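Local coordinates for Exo-beta-1,3-glucanase (Streptomyces sp. SirexAA-E, PDB 4PEY), which hydrolyses laminarin and laminarioligosaccharides from their non-reducing ends as a secreted exo-beta-1,3-glucanase, yielding glucose and laminaribiose, at residues A[125-133]-A[150-158]. The protein carries 1 engineered substitution. Sequence-based numbering, arbitrary orientation. Where two conformers were deposited one is given.
With BGC (beta-D-glucopyranose), chain B; BGC (beta-D-glucopyranose), chain C; BGC (beta-D-glucopyranose), chain D.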
# COMPACT_ATOMS: atom_id res chain seq x y z
N ARG A 125 8.94 11.47 13.66
CA ARG A 125 8.64 10.05 13.90
C ARG A 125 7.40 9.60 13.14
O ARG A 125 6.30 10.13 13.35
CB ARG A 125 8.45 9.77 15.40
CG ARG A 125 8.25 8.28 15.69
CD ARG A 125 7.71 8.03 17.09
NE ARG A 125 8.46 8.76 18.11
CZ ARG A 125 9.62 8.36 18.62
NH1 ARG A 125 10.22 9.10 19.54
NH2 ARG A 125 10.17 7.22 18.21
N TRP A 126 7.59 8.62 12.26
CA TRP A 126 6.50 8.03 11.46
C TRP A 126 6.50 6.52 11.72
O TRP A 126 6.95 5.72 10.88
CB TRP A 126 6.69 8.37 9.97
CG TRP A 126 5.59 7.94 9.01
CD1 TRP A 126 5.65 6.93 8.09
CD2 TRP A 126 4.29 8.54 8.87
NE1 TRP A 126 4.47 6.85 7.40
CE2 TRP A 126 3.62 7.82 7.85
CE3 TRP A 126 3.63 9.60 9.50
CZ2 TRP A 126 2.31 8.13 7.45
CZ3 TRP A 126 2.33 9.91 9.09
CH2 TRP A 126 1.69 9.17 8.08
N ALA A 127 6.02 6.13 12.89
CA ALA A 127 6.14 4.75 13.35
C ALA A 127 4.91 3.93 12.96
O ALA A 127 4.02 3.68 13.77
CB ALA A 127 6.36 4.70 14.85
N VAL A 128 4.89 3.52 11.70
CA VAL A 128 3.71 2.91 11.11
C VAL A 128 3.95 1.45 10.75
O VAL A 128 5.10 1.00 10.66
CB VAL A 128 3.29 3.66 9.84
CG1 VAL A 128 2.92 5.10 10.19
CG2 VAL A 128 4.41 3.63 8.80
N SER A 129 2.86 0.72 10.54
CA SER A 129 2.99 -0.56 9.84
C SER A 129 2.33 -0.43 8.47
O SER A 129 2.57 0.56 7.78
CB SER A 129 2.41 -1.70 10.68
OG SER A 129 3.28 -1.89 11.80
N GLN A 130 1.53 -1.41 8.05
CA GLN A 130 1.07 -1.44 6.66
C GLN A 130 -0.02 -0.41 6.32
O GLN A 130 -0.75 0.07 7.21
CB GLN A 130 0.58 -2.85 6.30
CG GLN A 130 1.68 -3.92 6.34
CD GLN A 130 1.71 -4.71 7.65
OE1 GLN A 130 1.20 -4.24 8.68
NE2 GLN A 130 2.28 -5.91 7.61
N ALA A 131 -0.11 -0.08 5.03
CA ALA A 131 -1.08 0.88 4.48
C ALA A 131 -0.95 2.25 5.13
O ALA A 131 -1.94 2.85 5.54
CB ALA A 131 -2.52 0.36 4.62
N ALA A 132 0.28 2.73 5.22
CA ALA A 132 0.52 4.04 5.83
C ALA A 132 1.54 4.83 5.00
O ALA A 132 2.65 5.13 5.47
CB ALA A 132 1.00 3.88 7.27
N PRO A 133 1.17 5.15 3.75
CA PRO A 133 2.14 5.73 2.82
C PRO A 133 2.64 7.12 3.20
O PRO A 133 1.93 7.94 3.78
CB PRO A 133 1.35 5.79 1.50
CG PRO A 133 -0.08 5.89 1.94
CD PRO A 133 -0.16 4.99 3.14
N TYR A 150 11.24 1.47 20.86
CA TYR A 150 11.74 0.52 19.86
C TYR A 150 11.00 -0.82 19.88
O TYR A 150 11.60 -1.87 19.65
CB TYR A 150 13.24 0.28 20.05
CG TYR A 150 14.06 1.55 20.03
CD1 TYR A 150 14.76 1.97 21.16
CD2 TYR A 150 14.12 2.35 18.89
CE1 TYR A 150 15.51 3.13 21.15
CE2 TYR A 150 14.87 3.51 18.87
CZ TYR A 150 15.56 3.90 20.00
OH TYR A 150 16.30 5.06 19.98
N GLY A 151 9.69 -0.77 20.12
CA GLY A 151 8.85 -1.95 20.08
C GLY A 151 8.58 -2.44 18.66
O GLY A 151 9.15 -1.93 17.69
N TRP A 152 7.70 -3.42 18.53
CA TRP A 152 7.47 -4.09 17.26
C TRP A 152 6.89 -3.16 16.19
O TRP A 152 6.03 -2.32 16.47
CB TRP A 152 6.52 -5.27 17.45
CG TRP A 152 7.02 -6.37 18.33
CD1 TRP A 152 8.24 -6.47 18.94
CD2 TRP A 152 6.29 -7.54 18.70
NE1 TRP A 152 8.31 -7.64 19.67
CE2 TRP A 152 7.13 -8.31 19.53
CE3 TRP A 152 5.01 -8.02 18.40
CZ2 TRP A 152 6.72 -9.53 20.07
CZ3 TRP A 152 4.61 -9.22 18.93
CH2 TRP A 152 5.46 -9.97 19.76
N ALA A 153 7.35 -3.33 14.95
CA ALA A 153 6.85 -2.50 13.85
C ALA A 153 7.01 -3.24 12.53
O ALA A 153 8.02 -3.92 12.31
CB ALA A 153 7.59 -1.16 13.82
N SER A 154 6.02 -3.09 11.65
CA SER A 154 5.99 -3.83 10.39
C SER A 154 5.50 -2.99 9.19
O SER A 154 4.47 -3.29 8.58
CB SER A 154 5.10 -5.08 10.56
OG SER A 154 5.01 -5.85 9.37
N GLY A 155 6.25 -1.93 8.87
CA GLY A 155 5.96 -1.09 7.71
C GLY A 155 6.57 -1.69 6.45
O GLY A 155 6.86 -2.88 6.41
N GLY A 156 6.77 -0.89 5.40
CA GLY A 156 6.39 0.51 5.34
C GLY A 156 6.74 0.98 3.94
O GLY A 156 7.37 0.25 3.16
N TYR A 157 6.34 2.20 3.61
CA TYR A 157 6.43 2.68 2.23
C TYR A 157 6.76 4.16 2.16
O TYR A 157 6.01 4.99 2.67
CB TYR A 157 5.11 2.38 1.50
CG TYR A 157 5.06 2.84 0.06
CD1 TYR A 157 5.42 1.99 -0.98
CD2 TYR A 157 4.65 4.14 -0.26
CE1 TYR A 157 5.38 2.42 -2.31
CE2 TYR A 157 4.60 4.58 -1.58
CZ TYR A 157 4.97 3.71 -2.60
OH TYR A 157 4.92 4.15 -3.91
N ILE A 158 7.89 4.49 1.54
CA ILE A 158 8.25 5.88 1.24
C ILE A 158 8.47 6.02 -0.27
O ILE A 158 9.18 5.20 -0.87
CB ILE A 158 9.54 6.33 1.98
CG1 ILE A 158 9.30 6.40 3.49
CG2 ILE A 158 10.02 7.70 1.45
CD1 ILE A 158 10.59 6.42 4.32
C2 BGC B . 8.78 -8.88 15.32
C3 BGC B . 7.59 -9.68 15.82
C4 BGC B . 8.03 -11.05 16.31
C5 BGC B . 9.14 -10.86 17.34
C6 BGC B . 9.63 -12.20 17.87
C1 BGC B . 9.89 -8.86 16.37
O1 BGC B . 11.04 -8.25 15.81
O2 BGC B . 8.38 -7.56 15.01
O3 BGC B . 6.65 -9.82 14.68
O4 BGC B . 6.93 -11.74 16.89
O5 BGC B . 10.21 -10.19 16.73
O6 BGC B . 10.56 -11.96 18.91
C2 BGC C . 6.92 12.54 18.79
C3 BGC C . 8.33 13.11 18.68
C4 BGC C . 8.32 14.64 18.72
C5 BGC C . 7.46 15.15 19.88
C6 BGC C . 7.27 16.66 19.81
C1 BGC C . 6.21 13.15 19.99
O2 BGC C . 6.97 11.13 18.91
O3 BGC C . 8.92 12.66 17.49
O4 BGC C . 9.63 15.13 18.87
O5 BGC C . 6.18 14.55 19.84
O6 BGC C . 6.88 17.15 21.08
C2 BGC D . 4.60 -9.36 13.58
C3 BGC D . 3.08 -9.44 13.66
C4 BGC D . 2.68 -10.77 14.29
C5 BGC D . 3.38 -10.93 15.62
C6 BGC D . 2.99 -12.26 16.27
C1 BGC D . 5.26 -9.69 14.91
O2 BGC D . 4.96 -8.04 13.22
O3 BGC D . 2.63 -9.34 12.29
O4 BGC D . 1.27 -10.80 14.43
O5 BGC D . 4.78 -10.92 15.41
O6 BGC D . 3.60 -12.36 17.53
O HOH W 1 5.27 4.44 5.33
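Ser129 and Ser154 join two successive loops of the parallel beta-helix at the substrate pocket: Ser154 N donates to Ser129 OG (3.0 Å, N-H...O 151°), and Ser129 OG also bonds to Ala104 O. With OG beside its own backbone N (chi1 -70°), Ser129 reaches that amide, and the chains close to 3.7 Å between Ser129 CA and Gly155 CA. Gly155, without a side chain, lets the backbones come this near; a cis peptide follows before Gly156. Further along the two chains, one water accepts from Tyr157 N and donates to Ala132 O (2.7 Å). Ala132 O also accepts from Trp126 NE1, lying close to the indole plane. Pro133 CB only brushes Tyr157 CD2 (4.1 Å). On the pocket side the fit gives way to sugar: the Trp152 indole, exposed, lays one face under the chain B glucose, C3 lying 3.8 Å above the ring centre. The bend at chi2 (97°) brings the Gln130 amide against Ser154 O (CD to O 3.2 Å), a packing contact, while NE2 bonds to Gln456 and a further glucose O2. An alanine here would probably leave that hydroxyl and Gln456 OE1 without their shared donor. The chemistry implies loops joined by one direct hydrogen bond and a water, with amide and indole turned to the glucan.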